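Local coordinates for protein trichosurin (Trichosurus vulpecula, PDB 2R74) that probably binds and carries small hydrophobic molecules as a secreted, homodimeric milk lipocalin, at residues A[97-102]-A[112-117]. The protein carries 1 engineered substitution. Residues are numbered along the deposited sequence; the frame is centred on the assembly and turned at random.
Engineered in segment 97-102: Glu102 (natural residue Gly).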
loop_
_atom_site.group_PDB
_atom_site.type_symbol
_atom_site.label_atom_id
_atom_site.label_comp_id
_atom_site.label_asym_id
_atom_site.label_seq_id
_atom_site.Cartn_x
_atom_site.Cartn_y
_atom_site.Cartn_z
ATOM N N ASN A 97 0.239 -10.428 -0.136
ATOM C CA ASN A 97 0.900 -9.142 -0.362
ATOM C C ASN A 97 0.329 -8.356 -1.528
ATOM O O ASN A 97 0.006 -8.923 -2.572
ATOM C CB ASN A 97 2.391 -9.346 -0.668
ATOM C CG ASN A 97 3.101 -10.206 0.358
ATOM O OD1 ASN A 97 3.681 -9.701 1.325
ATOM N ND2 ASN A 97 3.064 -11.521 0.149
ATOM N N ASP A 98 0.208 -7.046 -1.337
ATOM C CA ASP A 98 -0.221 -6.152 -2.402
ATOM C C ASP A 98 1.138 -5.618 -2.864
ATOM O O ASP A 98 1.891 -5.081 -2.055
ATOM C CB ASP A 98 -1.061 -4.992 -1.863
ATOM C CG ASP A 98 -2.448 -5.418 -1.436
ATOM O OD1 ASP A 98 -3.073 -6.218 -2.161
ATOM O OD2 ASP A 98 -2.924 -4.931 -0.387
ATOM N N VAL A 99 1.456 -5.771 -4.144
ATOM C CA VAL A 99 2.748 -5.330 -4.669
ATOM C C VAL A 99 2.630 -4.191 -5.682
ATOM O O VAL A 99 1.903 -4.304 -6.669
ATOM C CB VAL A 99 3.487 -6.510 -5.349
ATOM C CG1 VAL A 99 4.859 -6.058 -5.840
ATOM C CG2 VAL A 99 3.616 -7.677 -4.377
ATOM N N TYR A 100 3.363 -3.104 -5.441
ATOM C CA TYR A 100 3.346 -1.951 -6.333
ATOM C C TYR A 100 4.727 -1.692 -6.920
ATOM O O TYR A 100 5.723 -1.637 -6.196
ATOM C CB TYR A 100 2.868 -0.703 -5.581
ATOM C CG TYR A 100 1.431 -0.793 -5.110
ATOM C CD1 TYR A 100 0.380 -0.374 -5.919
ATOM C CD2 TYR A 100 1.127 -1.312 -3.858
ATOM C CE1 TYR A 100 -0.932 -0.468 -5.486
ATOM C CE2 TYR A 100 -0.174 -1.413 -3.421
ATOM C CZ TYR A 100 -1.197 -0.991 -4.230
ATOM O OH TYR A 100 -2.490 -1.089 -3.774
ATOM N N TYR A 101 4.774 -1.535 -8.239
ATOM C CA TYR A 101 6.016 -1.278 -8.956
ATOM C C TYR A 101 6.119 0.206 -9.295
ATOM O O TYR A 101 5.128 0.834 -9.676
ATOM C CB TYR A 101 6.053 -2.109 -10.249
ATOM C CG TYR A 101 7.065 -1.618 -11.264
ATOM C CD1 TYR A 101 8.427 -1.775 -11.052
ATOM C CD2 TYR A 101 6.652 -0.978 -12.428
ATOM C CE1 TYR A 101 9.353 -1.308 -11.971
ATOM C CE2 TYR A 101 7.570 -0.511 -13.351
ATOM C CZ TYR A 101 8.918 -0.681 -13.115
ATOM O OH TYR A 101 9.833 -0.227 -14.033
ATOM N N GLU A 102 7.313 0.767 -9.135
ATOM C CA GLU A 102 7.550 2.173 -9.442
ATOM C C GLU A 102 8.967 2.346 -9.997
ATOM O O GLU A 102 9.872 1.597 -9.643
ATOM C CB GLU A 102 7.429 3.047 -8.183
ATOM C CG GLU A 102 6.139 2.934 -7.410
ATOM C CD GLU A 102 6.071 3.894 -6.232
ATOM O OE1 GLU A 102 7.129 4.360 -5.779
ATOM O OE2 GLU A 102 4.961 4.165 -5.755
ATOM N N PHE A 112 10.016 -1.883 -5.806
ATOM C CA PHE A 112 8.853 -2.703 -5.519
ATOM C C PHE A 112 8.477 -2.508 -4.054
ATOM O O PHE A 112 9.300 -2.704 -3.161
ATOM C CB PHE A 112 9.142 -4.184 -5.793
ATOM C CG PHE A 112 9.220 -4.531 -7.256
ATOM C CD1 PHE A 112 10.439 -4.536 -7.923
ATOM C CD2 PHE A 112 8.071 -4.850 -7.966
ATOM C CE1 PHE A 112 10.508 -4.858 -9.272
ATOM C CE2 PHE A 112 8.134 -5.171 -9.317
ATOM C CZ PHE A 112 9.353 -5.175 -9.966
ATOM N N ILE A 113 7.237 -2.098 -3.821
ATOM C CA ILE A 113 6.738 -1.888 -2.468
ATOM C C ILE A 113 5.796 -3.030 -2.112
ATOM O O ILE A 113 4.788 -3.240 -2.782
ATOM C CB ILE A 113 5.949 -0.580 -2.369
ATOM C CG1 ILE A 113 6.853 0.595 -2.736
ATOM C CG2 ILE A 113 5.377 -0.427 -0.965
ATOM C CD1 ILE A 113 6.101 1.904 -2.888
ATOM N N PHE A 114 6.130 -3.767 -1.059
ATOM C CA PHE A 114 5.297 -4.873 -0.623
ATOM C C PHE A 114 4.551 -4.522 0.650
ATOM O O PHE A 114 5.156 -4.101 1.642
ATOM C CB PHE A 114 6.131 -6.123 -0.320
ATOM C CG PHE A 114 6.716 -6.789 -1.528
ATOM C CD1 PHE A 114 7.683 -6.158 -2.290
ATOM C CD2 PHE A 114 6.317 -8.067 -1.886
ATOM C CE1 PHE A 114 8.243 -6.793 -3.389
ATOM C CE2 PHE A 114 6.872 -8.703 -2.981
ATOM C CZ PHE A 114 7.834 -8.066 -3.733
ATOM N N TYR A 115 3.238 -4.691 0.617
ATOM C CA TYR A 115 2.422 -4.481 1.801
ATOM C C TYR A 115 2.063 -5.911 2.181
ATOM O O TYR A 115 1.228 -6.545 1.532
ATOM C CB TYR A 115 1.170 -3.670 1.474
ATOM C CG TYR A 115 1.472 -2.211 1.208
ATOM C CD1 TYR A 115 1.542 -1.719 -0.090
ATOM C CD2 TYR A 115 1.731 -1.340 2.256
ATOM C CE1 TYR A 115 1.865 -0.397 -0.334
ATOM C CE2 TYR A 115 2.057 -0.017 2.024
ATOM C CZ TYR A 115 2.123 0.448 0.726
ATOM O OH TYR A 115 2.467 1.757 0.492
ATOM N N ASN A 116 2.728 -6.422 3.209
ATOM C CA ASN A 116 2.519 -7.792 3.657
ATOM C C ASN A 116 1.473 -7.925 4.751
ATOM O O ASN A 116 1.495 -7.191 5.737
ATOM C CB ASN A 116 3.850 -8.382 4.132
ATOM C CG ASN A 116 3.694 -9.755 4.760
ATOM O OD1 ASN A 116 3.658 -9.890 5.984
ATOM N ND2 ASN A 116 3.600 -10.782 3.925
ATOM N N TYR A 117 0.548 -8.856 4.554
ATOM C CA TYR A 117 -0.502 -9.114 5.529
ATOM C C TYR A 117 -0.220 -10.474 6.137
ATOM O O TYR A 117 -0.501 -11.504 5.527
ATOM C CB TYR A 117 -1.875 -9.129 4.861
ATOM C CG TYR A 117 -2.193 -7.866 4.102
ATOM C CD1 TYR A 117 -1.872 -7.740 2.757
ATOM C CD2 TYR A 117 -2.793 -6.788 4.738
ATOM C CE1 TYR A 117 -2.143 -6.573 2.063
ATOM C CE2 TYR A 117 -3.065 -5.618 4.056
ATOM C CZ TYR A 117 -2.738 -5.517 2.719
ATOM O OH TYR A 117 -3.013 -4.356 2.042
#
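Asn97 turns CG beside its backbone N (chi1 -52°) and Asn116 holds CG anti to its own N (chi1 174°), bringing the amides together on the face of Val99 and Phe114. Asn116 ND2 donates to Asn97 OD1 at 2.8 Å, within its own amide plane but tilted from the acceptor's carbonyl plane. Asn97 ND2 also reaches Leu91 O, on strand 88-92, and Tyr93 O in the turn after it; Asn116 ND2 also bonds Tyr94 O. With an alanine in place of Asn97, Asn116 ND2 would probably keep Tyr94 O but lose its cross-strand acceptor, and Leu91 O and Tyr93 O this donor. Farther along, Val99 CG2 makes an off-centre CH-pi contact 4.1 Å from the Phe114 ring centroid, and Tyr101 CD1 lies over the rim of one Phe112 face. On the other face, Tyr117 OH gives a very short 2.5 Å hydrogen bond to Asp98 OD2, while the Tyr100 and Tyr115 rings meet rim to rim, planes at 80°. Arg150 of the second subunit forms a salt bridge with Asp98 OD1, and Tyr115 OH of that subunit hydrogen-bonds Tyr100 OH, placing this face at the dimer interface. Paired backbone bonds at Asp98–Tyr115 and Tyr100–Ile113 make an antiparallel hairpin of the lipocalin barrel, whose inward face, bearing Val99, Phe112 and Phe114, would line the family's ligand cavity, consistent with an isopropyl alcohol, probably from the crystallisation liquor, near Phe114.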